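Local coordinates for competence damage-inducible protein A (Klebsiella pneumoniae subsp. pneumoniae MGH 78578, PDB 5V01) that is of unknown function but belongs to the CinA family, some of whose members hydrolyse nicotinamide mononucleotide, an activity not established for this protein, at residues V83-S88 with S112-P117. Numbering follows the deposited sequence.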
ATOM      1  N   VAL A  83     -17.811  16.409  -8.898  1.00 19.38           N
ATOM      2  CA  VAL A  83     -17.981  17.768  -8.370  1.00 19.25           C
ATOM      3  C   VAL A  83     -16.710  18.296  -7.712  1.00 21.05           C
ATOM      4  O   VAL A  83     -16.303  19.431  -7.967  1.00 23.40           O
ATOM      5  CB  VAL A  83     -19.181  17.842  -7.379  1.00 21.68           C
ATOM      6  CG1 VAL A  83     -19.266  19.198  -6.697  1.00 23.95           C
ATOM      7  CG2 VAL A  83     -20.506  17.563  -8.102  1.00 22.44           C
ATOM      8  N   HIS A  84     -16.075  17.457  -6.894  1.00 18.40           N
ATOM      9  CA  HIS A  84     -14.985  17.916  -6.013  1.00 17.97           C
ATOM     10  C   HIS A  84     -13.587  17.471  -6.441  1.00 16.57           C
ATOM     11  O   HIS A  84     -12.623  18.056  -5.972  1.00 18.62           O
ATOM     12  CB  HIS A  84     -15.240  17.471  -4.565  1.00 19.36           C
ATOM     13  CG  HIS A  84     -16.544  17.946  -3.999  1.00 20.30           C
ATOM     14  ND1 HIS A  84     -16.715  19.219  -3.505  1.00 25.31           N
ATOM     15  CD2 HIS A  84     -17.716  17.300  -3.792  1.00 21.99           C
ATOM     16  CE1 HIS A  84     -17.954  19.351  -3.064  1.00 25.42           C
ATOM     17  NE2 HIS A  84     -18.582  18.202  -3.222  1.00 26.33           N
ATOM     18  N   SER A  85     -13.497  16.462  -7.322  1.00 17.85           N
ATOM     19  CA  SER A  85     -12.248  15.806  -7.707  1.00 17.69           C
ATOM     20  C   SER A  85     -11.747  14.895  -6.598  1.00 18.28           C
ATOM     21  O   SER A  85     -12.219  14.945  -5.461  1.00 16.95           O
ATOM     22  CB  SER A  85     -11.137  16.783  -8.119  1.00 18.48           C
ATOM     23  OG  SER A  85     -10.363  17.205  -7.009  1.00 18.95           O
ATOM     24  N   ALA A  86     -10.775  14.067  -6.951  1.00 17.49           N
ATOM     25  CA  ALA A  86     -10.167  13.179  -5.981  1.00 16.76           C
ATOM     26  C   ALA A  86      -9.301  13.902  -4.942  1.00 17.42           C
ATOM     27  O   ALA A  86      -9.057  13.347  -3.861  1.00 19.31           O
ATOM     28  CB  ALA A  86      -9.346  12.124  -6.681  1.00 17.65           C
ATOM     29  N   VAL A  87      -8.821  15.104  -5.266  1.00 15.71           N
ATOM     30  CA  VAL A  87      -8.010  15.893  -4.331  1.00 16.64           C
ATOM     31  C   VAL A  87      -8.938  16.915  -3.718  1.00 15.60           C
ATOM     32  O   VAL A  87      -9.087  18.037  -4.201  1.00 17.56           O
ATOM     33  CB  VAL A  87      -6.780  16.503  -5.019  1.00 16.61           C
ATOM     34  CG1 VAL A  87      -5.977  17.366  -4.045  1.00 17.87           C
ATOM     35  CG2 VAL A  87      -5.892  15.408  -5.573  1.00 16.53           C
ATOM     36  N   SER A  88      -9.600  16.476  -2.662  1.00 14.79           N
ATOM     37  CA  SER A  88     -10.645  17.258  -2.019  1.00 16.03           C
ATOM     38  C   SER A  88     -10.950  16.699  -0.649  1.00 16.30           C
ATOM     39  O   SER A  88     -10.705  15.518  -0.343  1.00 16.84           O
ATOM     40  CB  SER A  88     -11.928  17.248  -2.866  1.00 17.31           C
ATOM     41  OG  SER A  88     -12.520  15.943  -2.913  1.00 17.74           O
ATOM     42  N   SER A 112      -4.894  12.065  -0.181  1.00 11.36           N
ATOM     43  CA  SER A 112      -5.067  12.269  -1.618  1.00 12.73           C
ATOM     44  C   SER A 112      -4.541  13.628  -2.004  1.00 13.54           C
ATOM     45  O   SER A 112      -4.974  14.630  -1.431  1.00 15.79           O
ATOM     46  CB  SER A 112      -6.534  12.133  -1.993  1.00 13.42           C
ATOM     47  OG  SER A 112      -6.703  12.191  -3.394  1.00 17.29           O
ATOM     48  N   GLY A 113      -3.640  13.681  -2.977  1.00 14.07           N
ATOM     49  CA  GLY A 113      -3.012  14.925  -3.367  1.00 15.53           C
ATOM     50  C   GLY A 113      -2.406  14.881  -4.747  1.00 15.68           C
ATOM     51  O   GLY A 113      -2.539  13.896  -5.483  1.00 17.80           O
ATOM     52  N   TYR A 114      -1.777  15.999  -5.097  1.00 18.44           N
ATOM     53  CA  TYR A 114      -0.968  16.132  -6.306  1.00 20.53           C
ATOM     54  C   TYR A 114       0.480  16.222  -5.840  1.00 21.97           C
ATOM     55  O   TYR A 114       0.906  17.262  -5.332  1.00 24.83           O
ATOM     56  CB  TYR A 114      -1.345  17.380  -7.124  1.00 24.74           C
ATOM     57  CG  TYR A 114      -2.761  17.365  -7.613  1.00 25.09           C
ATOM     58  CD1 TYR A 114      -3.170  16.466  -8.612  1.00 25.91           C
ATOM     59  CD2 TYR A 114      -3.713  18.238  -7.071  1.00 23.69           C
ATOM     60  CE1 TYR A 114      -4.480  16.440  -9.045  1.00 25.98           C
ATOM     61  CE2 TYR A 114      -5.027  18.221  -7.511  1.00 24.38           C
ATOM     62  CZ  TYR A 114      -5.404  17.314  -8.485  1.00 25.86           C
ATOM     63  OH  TYR A 114      -6.704  17.290  -8.926  1.00 28.68           O
ATOM     64  N   ALA A 115       1.224  15.126  -5.979  1.00 21.95           N
ATOM     65  CA  ALA A 115       2.623  15.098  -5.543  1.00 23.70           C
ATOM     66  C   ALA A 115       3.527  15.836  -6.513  1.00 25.03           C
ATOM     67  O   ALA A 115       4.539  16.389  -6.103  1.00 28.05           O
ATOM     68  CB  ALA A 115       3.099  13.666  -5.343  1.00 25.56           C
ATOM     69  N   GLY A 116       3.151  15.854  -7.797  1.00 24.09           N
ATOM     70  CA  GLY A 116       3.875  16.603  -8.818  1.00 27.66           C
ATOM     71  C   GLY A 116       4.508  15.718  -9.881  1.00 31.64           C
ATOM     72  O   GLY A 116       4.432  14.481  -9.790  1.00 31.86           O
ATOM     73  N   PRO A 117       5.137  16.323 -10.897  1.00 34.85           N
ATOM     74  CA  PRO A 117       5.320  17.784 -11.019  1.00 40.15           C
ATOM     75  C   PRO A 117       4.063  18.582 -11.384  1.00 42.05           C
ATOM     76  O   PRO A 117       4.000  19.779 -11.098  1.00 45.09           O
ATOM     77  CB  PRO A 117       6.345  17.907 -12.154  1.00 43.00           C
ATOM     78  CG  PRO A 117       6.123  16.693 -12.989  1.00 41.94           C
ATOM     79  CD  PRO A 117       5.749  15.598 -12.029  1.00 38.46           C
TER
HETATM   80  O   HOH W   1      -8.410  18.921  -7.675  1.00 28.05           O
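Val-87, in the turn that follows helix 78-84, comes closest to Gly-113 at the end of strand 107-113, with 5.2 Å between their CA atoms. From there its side chain meets the Tyr-114 ring. Val-87 CG2 sits over one face, 3.6 Å from the ring centroid and 18° off the normal, displaced toward the rim on the CE2 and CZ side; this is a CH-pi contact. Val-87 CB lies 3.5 Å from Tyr-114 CE2. With chi1 at 178°, CG2 lies beside the backbone N, anti to the carbonyl carbon, which puts it over the ring, while CG1 reaches CE2 and CD2.

A single direct hydrogen bond joins the segments: Ser-112 OG donates to Ala-86 O at 2.7 Å, approaching from above the carbonyl plane. At the far end of the tyrosine, OH is 4.1 Å from Ser-85 OG, too far for a direct bond, and a water at the ring edge, in its plane, lies with its O 2.7 Å from both Ser-85 OG and Tyr-114 OH. Ser-85 OG makes three hydrogen bonds: it donates to His-84 O, accepts from the water, and accepts a bent bond (135°) from Val-87 N, which closes an ST turn. Ser-88 OG donates to Ser-85 O and also caps Cys-91 N, tying the turn to the start of helix 89-103. The backbone of Ser-112 hydrogen-bonds to Trp-130 and that of Tyr-114 to Gly-127 and Thr-128, continuing the antiparallel pairing with strand 128-135.

The arrangement is a helix-to-helix connection, with an ST turn and a serine N-cap, packed against the C-terminal end of a central strand in the mixed sheet of the CinA-family alpha/beta domain.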